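Local coordinates for putative transcriptional regulator (Streptomyces coelicolor A3, PDB 2PQQ), which probably binds cAMP through this N-terminal domain and, as a whole protein of the CRP family, probably binds DNA to regulate transcription, at residues R8-F13 against S77-E82; H60-S63 against R67-M70. All coordinates share one frame; numbering follows the deposited sequence.

Contact 1: R8-F13 against S77-E82; sequences RRNPLF and SELIGE
Asn-10 and Leu-79 meet at about a right angle where the N-terminal loop of the chain, ahead of helix 18-27, lies against the beta-roll of the cyclic nucleotide-binding domain. The two methyls of Leu-79 press on the amide: CD2 lies 3.5 Å from Asn-10 OD1, while CD1 is 3.7 Å from Asn-10 ND2. No direct hydrogen bond joins the segments; OD1 serves its own loop, while ND2 reaches the other segment through a water. With CG set between the backbone N and the carbonyl carbon (chi1 69°), Asn-10 OD1 turns back to accept from the backbone N of Leu-12, an Asx turn, and, more straightly, from that of Phe-13, which extends it to an Asx motif; both donors come from the same face of the amide plane. Were this residue an alanine, the N-H groups of Leu-12 and Phe-13 would probably lose their shared acceptor, freeing the turn to shift and opening a gap over the Leu-79 methyls. Beyond it, Leu-12 lies slantwise to the extended chain of Glu-82, whose OE2 comes within 3.6 Å of Leu-12 CB. That carboxylate's main partner is Arg-132 of helix 120-139, a salt bridge that ties it to the same helix against which Leu-12 packs with Leu-125 and Val-129. At the other end two waters fill in for direct bonds. One donates to Arg-9 O and is hydrogen-bonded to Ser-77 OG at 2.9 Å; the other accepts from Asn-10 ND2 at 3.0 Å and donates to Ser-77 O at 2.6 Å.

Contact 2: H60-S63 against R67-M70; sequences HRTS and RENM
Glu-68 reaches across to His-60 and Thr-62 in the antiparallel beta hairpin of strands 57-62 and 68-74, part of the domain's beta-roll, and each of its carboxylate oxygens takes one donor. His-60 ND1 donates a hydrogen bond to Glu-68 OE2 at 2.7 Å; OE2 lies close to the ring plane, and ND1 meets it on its anti side, with ring and carboxylate turned 80° apart. Thr-62 OG1 donates to the syn lone pair of Glu-68 OE1, also at 2.7 Å. The glutamate chain bends at chi2 (-62°), which folds the carboxylate back between its two donors. Negative charge this close would probably favour a protonated imidazole, whose NE2 is held by Thr-96 OG1. Beneath these side chains, Arg-61 and Asn-69 form the hydrogen-bonded antiparallel pair, each N satisfied by the other's O. Towards the turn, Ser-63 N donates almost straight to Arg-67 O, and Ser-63 OG adds a weak second bond. Arg-67 NE donates to Glu-68 O at 2.8 Å from above the carbonyl plane, whereas Arg-67 N is buried without a partner. Strand 68-74 is an outer strand of its four-stranded sheet; strand 57-62 lies inside it, bonding on its other side to strand 94-97 through His-60 and Thr-94.

The two contacts illustrate how chemistry follows position in a fold. Contact 1 is partly buried near the centre of the chain and joins parts remote in sequence, the N-terminal loop and the short strand 79-80; contact 2 is a surface hairpin about 20 Å from that centre, whose segments are separated by three residues. Leucine side chains laid on an amide and a carboxylate, with bridging waters, make the first; direct backbone bonds and side-chain bonds to a carboxylate make the second. They share no strand, although strand 79-80 follows strand 68-74 in the chain, and contact 2 is nested in the loop that contact 1 closes. Their centres lie 23 Å apart and their nearest atoms about 9 Å, without touching.

Contact 1: R8-F13 against S77-E82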
loop_
_atom_site.group_PDB
_atom_site.type_symbol
_atom_site.label_atom_id
_atom_site.label_comp_id
_atom_site.label_asym_id
_atom_site.label_seq_id
_atom_site.Cartn_x
_atom_site.Cartn_y
_atom_site.Cartn_z
ATOM N N ARG A 8 -14.831 -15.286 15.303
ATOM C CA ARG A 8 -13.473 -14.882 15.646
ATOM C C ARG A 8 -12.411 -15.180 14.581
ATOM O O ARG A 8 -11.236 -14.855 14.774
ATOM C CB ARG A 8 -13.081 -15.507 16.980
ATOM C CG ARG A 8 -13.886 -14.941 18.159
ATOM C CD ARG A 8 -13.221 -15.367 19.480
ATOM N NE ARG A 8 -13.139 -16.818 19.646
ATOM C CZ ARG A 8 -14.063 -17.561 20.249
ATOM N NH1 ARG A 8 -15.174 -16.995 20.718
ATOM N NH2 ARG A 8 -13.883 -18.871 20.358
ATOM N N ARG A 9 -12.821 -15.780 13.467
ATOM C CA ARG A 9 -11.891 -16.098 12.371
ATOM C C ARG A 9 -11.697 -14.914 11.418
ATOM O O ARG A 9 -11.936 -14.999 10.206
ATOM C CB ARG A 9 -12.309 -17.384 11.653
ATOM C CG ARG A 9 -12.250 -18.622 12.551
ATOM C CD ARG A 9 -10.815 -18.866 13.073
ATOM N NE ARG A 9 -10.663 -20.127 13.805
ATOM C CZ ARG A 9 -9.491 -20.719 14.056
ATOM N NH1 ARG A 9 -8.353 -20.170 13.634
ATOM N NH2 ARG A 9 -9.449 -21.869 14.724
ATOM N N ASN A 10 -11.239 -13.806 11.987
ATOM C CA ASN A 10 -11.113 -12.549 11.268
ATOM C C ASN A 10 -10.278 -11.568 12.104
ATOM O O ASN A 10 -10.231 -11.688 13.330
ATOM C CB ASN A 10 -12.501 -11.982 10.977
ATOM C CG ASN A 10 -13.225 -11.513 12.242
ATOM O OD1 ASN A 10 -12.988 -10.403 12.715
ATOM N ND2 ASN A 10 -14.146 -12.337 12.762
ATOM N N PRO A 11 -9.615 -10.602 11.449
ATOM C CA PRO A 11 -8.709 -9.642 12.085
ATOM C C PRO A 11 -9.377 -8.619 13.023
ATOM O O PRO A 11 -8.675 -7.853 13.692
ATOM C CB PRO A 11 -8.101 -8.896 10.884
ATOM C CG PRO A 11 -8.323 -9.821 9.709
ATOM C CD PRO A 11 -9.670 -10.394 9.995
ATOM N N LEU A 12 -10.697 -8.581 13.072
ATOM C CA LEU A 12 -11.352 -7.600 13.934
ATOM C C LEU A 12 -11.666 -8.173 15.302
ATOM O O LEU A 12 -11.364 -7.536 16.325
ATOM C CB LEU A 12 -12.645 -7.053 13.311
ATOM C CG LEU A 12 -13.365 -5.982 14.143
ATOM C CD1 LEU A 12 -12.428 -4.816 14.561
ATOM C CD2 LEU A 12 -14.632 -5.431 13.400
ATOM N N PHE A 13 -12.282 -9.364 15.314
ATOM C CA PHE A 13 -12.812 -9.955 16.557
ATOM C C PHE A 13 -11.960 -11.110 17.077
ATOM O O PHE A 13 -12.365 -11.807 18.012
ATOM C CB PHE A 13 -14.240 -10.451 16.351
ATOM C CG PHE A 13 -15.213 -9.383 15.958
ATOM C CD1 PHE A 13 -15.315 -8.192 16.688
ATOM C CD2 PHE A 13 -16.067 -9.582 14.877
ATOM C CE1 PHE A 13 -16.256 -7.220 16.332
ATOM C CE2 PHE A 13 -17.004 -8.632 14.529
ATOM C CZ PHE A 13 -17.103 -7.439 15.239
ATOM N N SER A 77 -17.679 -17.860 7.751
ATOM C CA SER A 77 -16.709 -17.275 8.695
ATOM C C SER A 77 -15.969 -16.044 8.175
ATOM O O SER A 77 -15.121 -15.504 8.874
ATOM C CB SER A 77 -15.713 -18.340 9.217
ATOM O OG SER A 77 -14.486 -18.273 8.510
ATOM N N GLU A 78 -16.283 -15.602 6.955
ATOM C CA GLU A 78 -15.635 -14.428 6.378
ATOM C C GLU A 78 -16.528 -13.184 6.468
ATOM O O GLU A 78 -17.761 -13.284 6.480
ATOM C CB GLU A 78 -15.253 -14.682 4.923
ATOM C CG GLU A 78 -14.185 -15.775 4.736
ATOM C CD GLU A 78 -13.985 -16.160 3.292
ATOM O OE1 GLU A 78 -14.225 -17.342 2.964
ATOM O OE2 GLU A 78 -13.565 -15.304 2.482
ATOM N N LEU A 79 -15.893 -12.012 6.497
ATOM C CA LEU A 79 -16.593 -10.768 6.741
ATOM C C LEU A 79 -16.938 -10.006 5.464
ATOM O O LEU A 79 -16.207 -10.063 4.479
ATOM C CB LEU A 79 -15.759 -9.875 7.667
ATOM C CG LEU A 79 -15.859 -10.101 9.179
ATOM C CD1 LEU A 79 -15.781 -11.573 9.546
ATOM C CD2 LEU A 79 -14.745 -9.313 9.858
ATOM N N ILE A 80 -18.048 -9.275 5.520
ATOM C CA ILE A 80 -18.455 -8.353 4.463
ATOM C C ILE A 80 -18.721 -7.023 5.138
ATOM O O ILE A 80 -19.390 -6.981 6.202
ATOM C CB ILE A 80 -19.726 -8.875 3.702
ATOM C CG1 ILE A 80 -19.522 -10.327 3.220
ATOM C CG2 ILE A 80 -20.074 -7.976 2.528
ATOM C CD1 ILE A 80 -20.766 -10.975 2.516
ATOM N N GLY A 81 -18.163 -5.948 4.574
ATOM C CA GLY A 81 -18.451 -4.572 5.016
ATOM C C GLY A 81 -17.922 -4.218 6.401
ATOM O O GLY A 81 -18.495 -3.391 7.107
ATOM N N GLU A 82 -16.801 -4.827 6.766
ATOM C CA GLU A 82 -16.197 -4.703 8.102
ATOM C C GLU A 82 -16.108 -3.270 8.618
ATOM O O GLU A 82 -16.606 -2.978 9.705
ATOM C CB GLU A 82 -14.790 -5.308 8.104
ATOM C CG GLU A 82 -14.152 -5.263 9.473
ATOM C CD GLU A 82 -12.652 -5.449 9.457
ATOM O OE1 GLU A 82 -12.095 -6.039 8.488
ATOM O OE2 GLU A 82 -12.048 -5.012 10.457
HETATM O O HOH W 1 -12.193 -16.616 7.897
HETATM O O HOH W 2 -15.098 -14.766 11.369
#

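Contact 2: H60-S63 against R67-M70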
loop_
_atom_site.group_PDB
_atom_site.type_symbol
_atom_site.label_atom_id
_atom_site.label_comp_id
_atom_site.label_asym_id
_atom_site.label_seq_id
_atom_site.Cartn_x
_atom_site.Cartn_y
_atom_site.Cartn_z
ATOM N N HIS A 60 -19.351 -7.874 -6.352
ATOM C CA HIS A 60 -19.041 -7.359 -7.708
ATOM C C HIS A 60 -19.313 -5.848 -7.878
ATOM O O HIS A 60 -20.116 -5.256 -7.149
ATOM C CB HIS A 60 -19.739 -8.176 -8.809
ATOM C CG HIS A 60 -21.207 -8.359 -8.588
ATOM N ND1 HIS A 60 -22.157 -7.538 -9.158
ATOM C CD2 HIS A 60 -21.889 -9.249 -7.827
ATOM C CE1 HIS A 60 -23.359 -7.924 -8.775
ATOM N NE2 HIS A 60 -23.225 -8.951 -7.955
ATOM N N ARG A 61 -18.654 -5.255 -8.877
ATOM C CA ARG A 61 -18.631 -3.809 -9.091
ATOM C C ARG A 61 -18.832 -3.515 -10.586
ATOM O O ARG A 61 -18.371 -4.277 -11.446
ATOM C CB ARG A 61 -17.294 -3.256 -8.579
ATOM C CG ARG A 61 -17.128 -1.739 -8.612
ATOM C CD ARG A 61 -15.875 -1.306 -7.833
ATOM N NE ARG A 61 -15.933 -1.708 -6.426
ATOM C CZ ARG A 61 -14.876 -2.013 -5.674
ATOM N NH1 ARG A 61 -13.653 -1.971 -6.184
ATOM N NH2 ARG A 61 -15.047 -2.379 -4.409
ATOM N N THR A 62 -19.541 -2.429 -10.894
ATOM C CA THR A 62 -19.917 -2.137 -12.268
ATOM C C THR A 62 -18.748 -1.538 -13.040
ATOM O O THR A 62 -18.199 -0.508 -12.647
ATOM C CB THR A 62 -21.137 -1.200 -12.347
ATOM O OG1 THR A 62 -22.178 -1.698 -11.498
ATOM C CG2 THR A 62 -21.658 -1.096 -13.795
ATOM N N SER A 63 -18.386 -2.195 -14.143
ATOM C CA SER A 63 -17.271 -1.781 -14.996
ATOM C C SER A 63 -17.561 -0.476 -15.738
ATOM O O SER A 63 -18.727 -0.177 -16.020
ATOM C CB SER A 63 -16.950 -2.885 -16.011
ATOM O OG SER A 63 -16.436 -4.029 -15.354
ATOM N N ARG A 67 -20.645 -3.742 -17.410
ATOM C CA ARG A 67 -20.726 -5.100 -16.876
ATOM C C ARG A 67 -20.348 -5.148 -15.387
ATOM O O ARG A 67 -19.803 -4.183 -14.843
ATOM C CB ARG A 67 -19.849 -6.058 -17.699
ATOM C CG ARG A 67 -18.433 -6.306 -17.146
ATOM C CD ARG A 67 -18.126 -7.811 -17.155
ATOM N NE ARG A 67 -17.144 -8.227 -16.146
ATOM C CZ ARG A 67 -15.880 -8.556 -16.413
ATOM N NH1 ARG A 67 -15.073 -8.937 -15.431
ATOM N NH2 ARG A 67 -15.421 -8.516 -17.664
ATOM N N GLU A 68 -20.642 -6.272 -14.733
ATOM C CA GLU A 68 -20.226 -6.486 -13.347
ATOM C C GLU A 68 -18.917 -7.261 -13.319
ATOM O O GLU A 68 -18.828 -8.366 -13.869
ATOM C CB GLU A 68 -21.303 -7.243 -12.563
ATOM C CG GLU A 68 -22.625 -6.511 -12.459
ATOM C CD GLU A 68 -22.493 -5.195 -11.717
ATOM O OE1 GLU A 68 -22.858 -4.149 -12.298
ATOM O OE2 GLU A 68 -21.999 -5.210 -10.564
ATOM N N ASN A 69 -17.898 -6.674 -12.699
ATOM C CA ASN A 69 -16.638 -7.376 -12.477
ATOM C C ASN A 69 -16.656 -8.076 -11.126
ATOM O O ASN A 69 -16.998 -7.465 -10.121
ATOM C CB ASN A 69 -15.452 -6.410 -12.533
ATOM C CG ASN A 69 -14.105 -7.127 -12.587
ATOM O OD1 ASN A 69 -13.842 -7.925 -13.490
ATOM N ND2 ASN A 69 -13.237 -6.820 -11.634
HETATM N N MSE A 70 -16.270 -9.349 -11.126
HETATM C CA MSE A 70 -16.118 -10.142 -9.913
HETATM C C MSE A 70 -15.031 -9.555 -9.005
HETATM O O MSE A 70 -13.933 -9.242 -9.449
HETATM C CB MSE A 70 -15.805 -11.601 -10.290
HETATM C CG MSE A 70 -15.903 -12.625 -9.150
HETATM SE SE MSE A 70 -14.389 -12.448 -7.950
HETATM C CE MSE A 70 -14.270 -14.219 -7.189
#